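Local coordinates for protein inositol-1-monophosphatase (PDB 2P3N) that catalyses the magnesium-dependent dephosphorylation of inositol 1-phosphate, fructose 1,6-bisphosphate and several other phosphate esters, at residues I41-Q46 against A64-F69; W76-I81 against I96-V101. All blocks are in the same frame, centred on the assembly; numbering follows the deposited sequence.

Interaction 1. Residues I41-Q46 against A64-F69; sequences IDREAQ and AEEGIF. With MG (magnesium ion), chain E.
Asp42 and Glu66 share one water, an example of second-shell carboxylates orienting a metal ligand. The water donates to Asp42 OD1 and to Glu66 OE1, each at 2.8 Å, while its oxygen binds magnesium at 2.3 Å. The two acids stand with their carboxylate planes nearly perpendicular, and Asp42 OD1 stays 3.9 Å from Glu66 OE1, so the water bridges like charges that do not bond each other. Glu66 reaches it through a bend at its second torsion (chi2 62°), which brings OE1 close to Asp42 CB; its other oxygen, OE2, forms a salt bridge with Lys31. Asp42 is fixed in turn by hydrogen bonds from the hydroxyls of Thr39 and Thr84. Glu65, the neighbour of Glu66, is instead extended and binds the metal directly, OE1 lying 2.1 Å from magnesium. One helical turn beyond Asp42, Gln46 stretches out fully, with CG opposite the backbone N (chi1 -167°), and lays its amide against the backbone of Glu66, the centre of an inverse gamma turn. Its CD packs 3.3 Å from the methyl CB of Ala64, and the CD1 methyl of Ile68 approaches the same amide. Cutting Gln46 back to an alanine here would probably open a gap between the helix and this turn and deprive the Glu66 backbone of its polar neighbour. The chemistry implies two shells: one glutamate ligates magnesium, while an aspartate and a second glutamate hold both hydrogens of a water whose polarity the metal probably enhances.

Interaction 2. Residues W76-I81 against I96-V101; sequences WIIDPI and ISLAYV. With MG (magnesium ion), chain E.
Ile77 O gathers three groups. Ala99 N donates to it at 3.0 Å in the carbonyl plane, Leu98 CA offers a C-H contact, and a water donates a longer bond at 3.3 Å while accepting one from Ser97 OG. This carbonyl belongs to an antiparallel pair of strands in which Ile77 with Ala99 and Asp79 with Ser97 are the hydrogen-bonded pairs; the shortest of their four bonds, Ile77 N to Ala99 O, measures 2.8 Å. Between and beyond them, Ile78 with Leu98 and Trp76 with Tyr100 are non-hydrogen-bonded. On the face that carries these four residues, the Tyr100 ring turns its edge onto the face of the Trp76 indole, its CD1 3.5 Å from Trp76 CE2, in an edge-to-face pair with planes at 55°. Leu98, its CG anti to the backbone N (chi1 -175°), brings CG to the edge of the indole, in its plane, and presses CD1 tightly on Ile78 CG1 at 3.4 Å. On the other face, Asp79 swings its carboxylate away from the partner strand, and OD2 binds magnesium at 2.2 Å. The chain then turns a corner at Pro80 and Ile81 O adds a second ligand at 2.1 Å, in the Asp-Pro-Ile-Asp-Gly-Thr signature of the family. Strand 61-64 flanks this pair beside 74-79, and strand 105-113 lies beyond 95-102. Helices 2-21 and 40-56 cover the face of Leu98 and Ile78, whereas helix 199-211 packs on Ile77, Asp79, Ser97 and Ala99.

Both interactions converge on one magnesium ion and share its three waters, yet they differ in depth and chemistry. Interaction 2 is buried core, two neighbouring strands of the large mixed sheet joined by regular backbone bonds and apolar packing. Interaction 1 lies nearer the surface, where a helix meets an irregular loop through carboxylates, water and an amide. Each supplies part of the metal site: the loop gives one carboxylate, strand 74-79 gives another at its end, and the chain just past the corner adds a carbonyl. They also touch directly, since the ring of Pro80 packs against Asp42 and Glu66, and Glu65 N lies 3.0 Å from Ile78 O, probably hydrogen-bonded. The buried strand pair thus ends in a polar, hydrated metal site.

Interaction 1. Residues I41-Q46 against A64-F69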
ATOM      1  N   ILE A  41     -23.646  -3.598  -2.728  1.00 34.87           N
ATOM      2  CA  ILE A  41     -22.394  -3.990  -2.083  1.00 33.17           C
ATOM      3  C   ILE A  41     -22.443  -3.662  -0.589  1.00 32.60           C
ATOM      4  O   ILE A  41     -21.762  -4.305   0.210  1.00 30.75           O
ATOM      5  CB  ILE A  41     -21.176  -3.315  -2.743  1.00 34.32           C
ATOM      6  CG1 ILE A  41     -21.103  -3.705  -4.217  1.00 35.76           C
ATOM      7  CG2 ILE A  41     -19.898  -3.817  -2.104  1.00 28.30           C
ATOM      8  CD1 ILE A  41     -22.274  -3.257  -5.035  1.00 47.43           C
ATOM      9  N   ASP A  42     -23.249  -2.666  -0.214  1.00 31.23           N
ATOM     10  CA  ASP A  42     -23.411  -2.315   1.198  1.00 30.77           C
ATOM     11  C   ASP A  42     -23.983  -3.575   1.863  1.00 33.45           C
ATOM     12  O   ASP A  42     -23.518  -4.008   2.921  1.00 32.21           O
ATOM     13  CB  ASP A  42     -24.418  -1.163   1.373  1.00 30.46           C
ATOM     14  CG  ASP A  42     -23.880   0.194   0.897  1.00 32.19           C
ATOM     15  OD1 ASP A  42     -23.595   1.068   1.749  1.00 33.20           O
ATOM     16  OD2 ASP A  42     -23.746   0.396  -0.326  1.00 32.67           O
ATOM     17  N   ARG A  43     -24.989  -4.161   1.208  1.00 32.25           N
ATOM     18  CA  ARG A  43     -25.674  -5.366   1.691  1.00 29.36           C
ATOM     19  C   ARG A  43     -24.817  -6.620   1.658  1.00 25.75           C
ATOM     20  O   ARG A  43     -24.837  -7.427   2.578  1.00 28.13           O
ATOM     21  CB  ARG A  43     -26.921  -5.649   0.857  1.00 29.92           C
ATOM     22  CG  ARG A  43     -27.973  -4.575   0.863  1.00 30.89           C
ATOM     23  CD  ARG A  43     -29.173  -5.052   0.052  1.00 40.74           C
ATOM     24  NE  ARG A  43     -30.189  -4.015  -0.114  1.00 53.38           N
ATOM     25  CZ  ARG A  43     -30.085  -2.995  -0.955  1.00 56.62           C
ATOM     26  NH1 ARG A  43     -29.006  -2.875  -1.719  1.00 64.97           N
ATOM     27  NH2 ARG A  43     -31.053  -2.090  -1.028  1.00 63.66           N
ATOM     28  N   GLU A  44     -24.094  -6.802   0.569  1.00 26.14           N
ATOM     29  CA  GLU A  44     -23.242  -7.961   0.423  1.00 26.48           C
ATOM     30  C   GLU A  44     -22.155  -7.911   1.492  1.00 27.71           C
ATOM     31  O   GLU A  44     -21.790  -8.934   2.068  1.00 29.19           O
ATOM     32  CB  GLU A  44     -22.654  -7.954  -0.986  1.00 32.05           C
ATOM     33  CG  GLU A  44     -21.634  -9.020  -1.272  1.00 39.45           C
ATOM     34  CD  GLU A  44     -21.299  -9.092  -2.747  1.00 41.09           C
ATOM     35  OE1 GLU A  44     -21.331  -8.040  -3.421  1.00 42.35           O
ATOM     36  OE2 GLU A  44     -21.000 -10.201  -3.227  1.00 46.35           O
ATOM     37  N   ALA A  45     -21.656  -6.709   1.763  1.00 24.37           N
ATOM     38  CA  ALA A  45     -20.619  -6.515   2.760  1.00 24.37           C
ATOM     39  C   ALA A  45     -21.192  -6.794   4.136  1.00 26.25           C
ATOM     40  O   ALA A  45     -20.527  -7.379   4.994  1.00 27.98           O
ATOM     41  CB  ALA A  45     -20.093  -5.093   2.696  1.00 20.41           C
ATOM     42  N   GLN A  46     -22.437  -6.379   4.338  1.00 26.66           N
ATOM     43  CA  GLN A  46     -23.102  -6.584   5.610  1.00 25.53           C
ATOM     44  C   GLN A  46     -23.399  -8.050   5.849  1.00 30.48           C
ATOM     45  O   GLN A  46     -23.325  -8.523   6.987  1.00 27.40           O
ATOM     46  CB  GLN A  46     -24.404  -5.807   5.659  1.00 29.88           C
ATOM     47  CG  GLN A  46     -24.971  -5.729   7.061  1.00 35.64           C
ATOM     48  CD  GLN A  46     -26.286  -5.002   7.107  1.00 39.96           C
ATOM     49  OE1 GLN A  46     -27.347  -5.623   7.021  1.00 39.54           O
ATOM     50  NE2 GLN A  46     -26.231  -3.673   7.225  1.00 33.31           N
ATOM     51  N   ALA A  64     -27.324  -3.517  12.405  1.00 34.11           N
ATOM     52  CA  ALA A  64     -26.607  -3.143  11.198  1.00 36.82           C
ATOM     53  C   ALA A  64     -27.397  -2.102  10.405  1.00 39.46           C
ATOM     54  O   ALA A  64     -28.622  -2.203  10.262  1.00 38.81           O
ATOM     55  CB  ALA A  64     -26.333  -4.404  10.344  1.00 27.45           C
ATOM     56  N   GLU A  65     -26.692  -1.090   9.904  1.00 39.24           N
ATOM     57  CA  GLU A  65     -27.333  -0.026   9.149  1.00 40.08           C
ATOM     58  C   GLU A  65     -28.393  -0.531   8.190  1.00 38.76           C
ATOM     59  O   GLU A  65     -29.565  -0.209   8.317  1.00 38.49           O
ATOM     60  CB  GLU A  65     -26.300   0.777   8.361  1.00 38.82           C
ATOM     61  CG  GLU A  65     -26.940   1.628   7.292  1.00 39.90           C
ATOM     62  CD  GLU A  65     -26.068   2.757   6.845  1.00 44.32           C
ATOM     63  OE1 GLU A  65     -24.862   2.514   6.630  1.00 51.67           O
ATOM     64  OE2 GLU A  65     -26.594   3.880   6.702  1.00 41.73           O
ATOM     65  N   GLU A  66     -27.965  -1.333   7.229  1.00 41.67           N
ATOM     66  CA  GLU A  66     -28.861  -1.859   6.226  1.00 45.27           C
ATOM     67  C   GLU A  66     -29.837  -2.930   6.707  1.00 50.77           C
ATOM     68  O   GLU A  66     -29.669  -4.106   6.390  1.00 52.66           O
ATOM     69  CB  GLU A  66     -28.040  -2.397   5.054  1.00 44.75           C
ATOM     70  CG  GLU A  66     -27.904  -1.432   3.887  1.00 51.70           C
ATOM     71  CD  GLU A  66     -27.183  -0.161   4.249  1.00 55.90           C
ATOM     72  OE1 GLU A  66     -25.967  -0.227   4.516  1.00 68.16           O
ATOM     73  OE2 GLU A  66     -27.832   0.904   4.267  1.00 57.48           O
ATOM     74  N   GLY A  67     -30.846  -2.540   7.483  1.00 52.10           N
ATOM     75  CA  GLY A  67     -31.836  -3.515   7.915  1.00 50.13           C
ATOM     76  C   GLY A  67     -31.910  -4.087   9.321  1.00 48.89           C
ATOM     77  O   GLY A  67     -32.897  -3.875  10.007  1.00 53.33           O
ATOM     78  N   ILE A  68     -30.894  -4.826   9.754  1.00 49.31           N
ATOM     79  CA  ILE A  68     -30.909  -5.449  11.081  1.00 46.79           C
ATOM     80  C   ILE A  68     -30.852  -4.452  12.234  1.00 47.44           C
ATOM     81  O   ILE A  68     -29.825  -3.813  12.463  1.00 46.84           O
ATOM     82  CB  ILE A  68     -29.735  -6.435  11.233  1.00 49.73           C
ATOM     83  CG1 ILE A  68     -29.579  -7.259   9.949  1.00 47.12           C
ATOM     84  CG2 ILE A  68     -29.977  -7.351  12.432  1.00 36.87           C
ATOM     85  CD1 ILE A  68     -28.325  -8.103   9.913  1.00 58.20           C
ATOM     86  N   PHE A  69     -31.953  -4.331  12.976  1.00 49.80           N
ATOM     87  CA  PHE A  69     -32.010  -3.386  14.097  1.00 46.29           C
ATOM     88  C   PHE A  69     -32.352  -4.016  15.448  1.00 43.98           C
ATOM     89  O   PHE A  69     -33.212  -3.513  16.168  1.00 44.63           O
ATOM     90  CB  PHE A  69     -33.031  -2.283  13.801  1.00 48.56           C
ATOM     91  CG  PHE A  69     -32.804  -1.571  12.492  1.00 50.15           C
ATOM     92  CD1 PHE A  69     -31.534  -1.134  12.126  1.00 49.26           C
ATOM     93  CD2 PHE A  69     -33.873  -1.309  11.637  1.00 48.72           C
ATOM     94  CE1 PHE A  69     -31.333  -0.448  10.928  1.00 47.07           C
ATOM     95  CE2 PHE A  69     -33.680  -0.625  10.444  1.00 44.84           C
ATOM     96  CZ  PHE A  69     -32.410  -0.194  10.090  1.00 47.49           C
TER
HETATM   97 MG    MG E1758     -23.030   2.906   5.679  1.00 32.37          MG
HETATM   98  O   HOH W   1     -23.510   1.022   4.522  1.00 31.68           O
HETATM   99  O   HOH W   2     -23.936   3.898   4.283  1.00 21.70           O
HETATM  100  O   HOH W   3     -23.076   4.845   6.510  1.00 24.47           O

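Interaction 2. Residues W76-I81 against I96-V101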
ATOM      1  N   TRP A  76     -23.666  -6.096  18.590  1.00 38.82           N
ATOM      2  CA  TRP A  76     -22.622  -5.680  17.655  1.00 35.36           C
ATOM      3  C   TRP A  76     -23.228  -4.661  16.684  1.00 36.09           C
ATOM      4  O   TRP A  76     -24.206  -4.954  15.992  1.00 34.25           O
ATOM      5  CB  TRP A  76     -22.104  -6.872  16.845  1.00 34.06           C
ATOM      6  CG  TRP A  76     -21.463  -7.980  17.636  1.00 36.79           C
ATOM      7  CD1 TRP A  76     -22.096  -8.935  18.386  1.00 34.14           C
ATOM      8  CD2 TRP A  76     -20.063  -8.297  17.687  1.00 39.32           C
ATOM      9  NE1 TRP A  76     -21.180  -9.832  18.889  1.00 32.36           N
ATOM     10  CE2 TRP A  76     -19.926  -9.463  18.477  1.00 35.21           C
ATOM     11  CE3 TRP A  76     -18.909  -7.709  17.140  1.00 37.00           C
ATOM     12  CZ2 TRP A  76     -18.678 -10.055  18.731  1.00 34.89           C
ATOM     13  CZ3 TRP A  76     -17.666  -8.303  17.398  1.00 33.35           C
ATOM     14  CH2 TRP A  76     -17.566  -9.464  18.186  1.00 31.19           C
ATOM     15  N   ILE A  77     -22.661  -3.463  16.625  1.00 36.49           N
ATOM     16  CA  ILE A  77     -23.190  -2.463  15.708  1.00 36.90           C
ATOM     17  C   ILE A  77     -22.317  -2.393  14.460  1.00 37.85           C
ATOM     18  O   ILE A  77     -21.107  -2.149  14.523  1.00 38.03           O
ATOM     19  CB  ILE A  77     -23.300  -1.093  16.379  1.00 32.67           C
ATOM     20  CG1 ILE A  77     -24.078  -1.237  17.696  1.00 30.16           C
ATOM     21  CG2 ILE A  77     -24.018  -0.137  15.452  1.00 26.56           C
ATOM     22  CD1 ILE A  77     -24.366   0.066  18.395  1.00 33.45           C
ATOM     23  N   ILE A  78     -22.960  -2.597  13.319  1.00 37.41           N
ATOM     24  CA  ILE A  78     -22.273  -2.660  12.041  1.00 33.66           C
ATOM     25  C   ILE A  78     -22.659  -1.634  11.001  1.00 28.23           C
ATOM     26  O   ILE A  78     -23.832  -1.373  10.772  1.00 28.18           O
ATOM     27  CB  ILE A  78     -22.516  -4.052  11.408  1.00 31.58           C
ATOM     28  CG1 ILE A  78     -22.036  -5.135  12.374  1.00 34.28           C
ATOM     29  CG2 ILE A  78     -21.862  -4.145  10.032  1.00 19.38           C
ATOM     30  CD1 ILE A  78     -22.668  -6.482  12.118  1.00 46.26           C
ATOM     31  N   ASP A  79     -21.655  -1.042  10.378  1.00 31.85           N
ATOM     32  CA  ASP A  79     -21.909  -0.138   9.279  1.00 34.36           C
ATOM     33  C   ASP A  79     -21.102  -0.767   8.146  1.00 36.97           C
ATOM     34  O   ASP A  79     -19.875  -0.638   8.092  1.00 37.54           O
ATOM     35  CB  ASP A  79     -21.442   1.290   9.558  1.00 27.05           C
ATOM     36  CG  ASP A  79     -21.929   2.268   8.488  1.00 22.74           C
ATOM     37  OD1 ASP A  79     -22.049   3.482   8.765  1.00 26.12           O
ATOM     38  OD2 ASP A  79     -22.194   1.814   7.359  1.00 24.13           O
ATOM     39  N   PRO A  80     -21.787  -1.496   7.247  1.00 35.37           N
ATOM     40  CA  PRO A  80     -21.119  -2.148   6.117  1.00 32.70           C
ATOM     41  C   PRO A  80     -20.265  -1.189   5.275  1.00 31.03           C
ATOM     42  O   PRO A  80     -19.181  -1.554   4.829  1.00 32.93           O
ATOM     43  CB  PRO A  80     -22.287  -2.772   5.342  1.00 31.97           C
ATOM     44  CG  PRO A  80     -23.455  -1.862   5.674  1.00 29.42           C
ATOM     45  CD  PRO A  80     -23.253  -1.643   7.149  1.00 32.46           C
ATOM     46  N   ILE A  81     -20.748   0.027   5.045  1.00 27.34           N
ATOM     47  CA  ILE A  81     -19.971   1.005   4.286  1.00 29.69           C
ATOM     48  C   ILE A  81     -20.284   2.384   4.801  1.00 29.96           C
ATOM     49  O   ILE A  81     -21.342   2.931   4.504  1.00 32.60           O
ATOM     50  CB  ILE A  81     -20.281   1.018   2.765  1.00 22.78           C
ATOM     51  CG1 ILE A  81     -19.918  -0.323   2.126  1.00 20.19           C
ATOM     52  CG2 ILE A  81     -19.482   2.133   2.103  1.00 21.49           C
ATOM     53  CD1 ILE A  81     -20.209  -0.413   0.644  1.00 17.05           C
ATOM     54  N   ILE A  96     -15.355   0.532   7.045  1.00 27.30           N
ATOM     55  CA  ILE A  96     -16.263  -0.468   7.588  1.00 30.38           C
ATOM     56  C   ILE A  96     -16.149  -0.299   9.088  1.00 28.80           C
ATOM     57  O   ILE A  96     -15.052  -0.208   9.623  1.00 30.91           O
ATOM     58  CB  ILE A  96     -15.838  -1.907   7.257  1.00 24.45           C
ATOM     59  CG1 ILE A  96     -15.576  -2.068   5.757  1.00 21.33           C
ATOM     60  CG2 ILE A  96     -16.937  -2.863   7.668  1.00 29.19           C
ATOM     61  CD1 ILE A  96     -15.174  -3.510   5.383  1.00 19.43           C
ATOM     62  N   SER A  97     -17.272  -0.261   9.781  1.00 32.36           N
ATOM     63  CA  SER A  97     -17.202  -0.073  11.214  1.00 32.50           C
ATOM     64  C   SER A  97     -17.886  -1.196  11.989  1.00 34.25           C
ATOM     65  O   SER A  97     -18.953  -1.684  11.601  1.00 30.18           O
ATOM     66  CB  SER A  97     -17.805   1.281  11.577  1.00 30.49           C
ATOM     67  OG  SER A  97     -17.384   1.690  12.863  1.00 46.41           O
ATOM     68  N   LEU A  98     -17.237  -1.611  13.077  1.00 35.12           N
ATOM     69  CA  LEU A  98     -17.743  -2.669  13.947  1.00 38.26           C
ATOM     70  C   LEU A  98     -17.496  -2.349  15.415  1.00 37.94           C
ATOM     71  O   LEU A  98     -16.351  -2.323  15.863  1.00 38.68           O
ATOM     72  CB  LEU A  98     -17.073  -4.016  13.629  1.00 29.47           C
ATOM     73  CG  LEU A  98     -17.651  -5.200  14.415  1.00 24.24           C
ATOM     74  CD1 LEU A  98     -19.128  -5.381  14.037  1.00 33.27           C
ATOM     75  CD2 LEU A  98     -16.886  -6.474  14.105  1.00 24.67           C
ATOM     76  N   ALA A  99     -18.570  -2.102  16.159  1.00 39.30           N
ATOM     77  CA  ALA A  99     -18.454  -1.824  17.586  1.00 39.81           C
ATOM     78  C   ALA A  99     -19.168  -2.934  18.339  1.00 41.35           C
ATOM     79  O   ALA A  99     -20.184  -3.443  17.870  1.00 39.43           O
ATOM     80  CB  ALA A  99     -19.091  -0.477  17.929  1.00 33.65           C
ATOM     81  N   TYR A 100     -18.622  -3.332  19.484  1.00 45.14           N
ATOM     82  CA  TYR A 100     -19.277  -4.347  20.304  1.00 49.03           C
ATOM     83  C   TYR A 100     -19.730  -3.707  21.610  1.00 47.70           C
ATOM     84  O   TYR A 100     -18.936  -3.465  22.517  1.00 47.44           O
ATOM     85  CB  TYR A 100     -18.373  -5.535  20.628  1.00 54.32           C
ATOM     86  CG  TYR A 100     -19.067  -6.488  21.579  1.00 59.77           C
ATOM     87  CD1 TYR A 100     -20.198  -7.208  21.175  1.00 58.17           C
ATOM     88  CD2 TYR A 100     -18.655  -6.598  22.909  1.00 58.62           C
ATOM     89  CE1 TYR A 100     -20.900  -8.005  22.075  1.00 55.21           C
ATOM     90  CE2 TYR A 100     -19.348  -7.390  23.814  1.00 53.92           C
ATOM     91  CZ  TYR A 100     -20.469  -8.087  23.394  1.00 53.77           C
ATOM     92  OH  TYR A 100     -21.160  -8.852  24.304  1.00 46.45           O
ATOM     93  N   VAL A 101     -21.027  -3.450  21.682  1.00 46.50           N
ATOM     94  CA  VAL A 101     -21.654  -2.824  22.824  1.00 42.03           C
ATOM     95  C   VAL A 101     -22.172  -3.880  23.790  1.00 41.23           C
ATOM     96  O   VAL A 101     -22.838  -4.834  23.385  1.00 40.83           O
ATOM     97  CB  VAL A 101     -22.828  -1.947  22.351  1.00 38.07           C
ATOM     98  CG1 VAL A 101     -23.349  -1.107  23.473  1.00 29.83           C
ATOM     99  CG2 VAL A 101     -22.380  -1.074  21.208  1.00 42.37           C
TER
HETATM  100 MG    MG E1758     -23.030   2.906   5.679  1.00 32.37          MG
HETATM  101  O   HOH W   4     -20.137   0.969  14.284  1.00 36.25           O
HETATM  102  O   HOH W   3     -23.076   4.845   6.510  1.00 24.47           O
HETATM  103  O   HOH W   1     -23.510   1.022   4.522  1.00 31.68           O
HETATM  104  O   HOH W   2     -23.936   3.898   4.283  1.00 21.70           O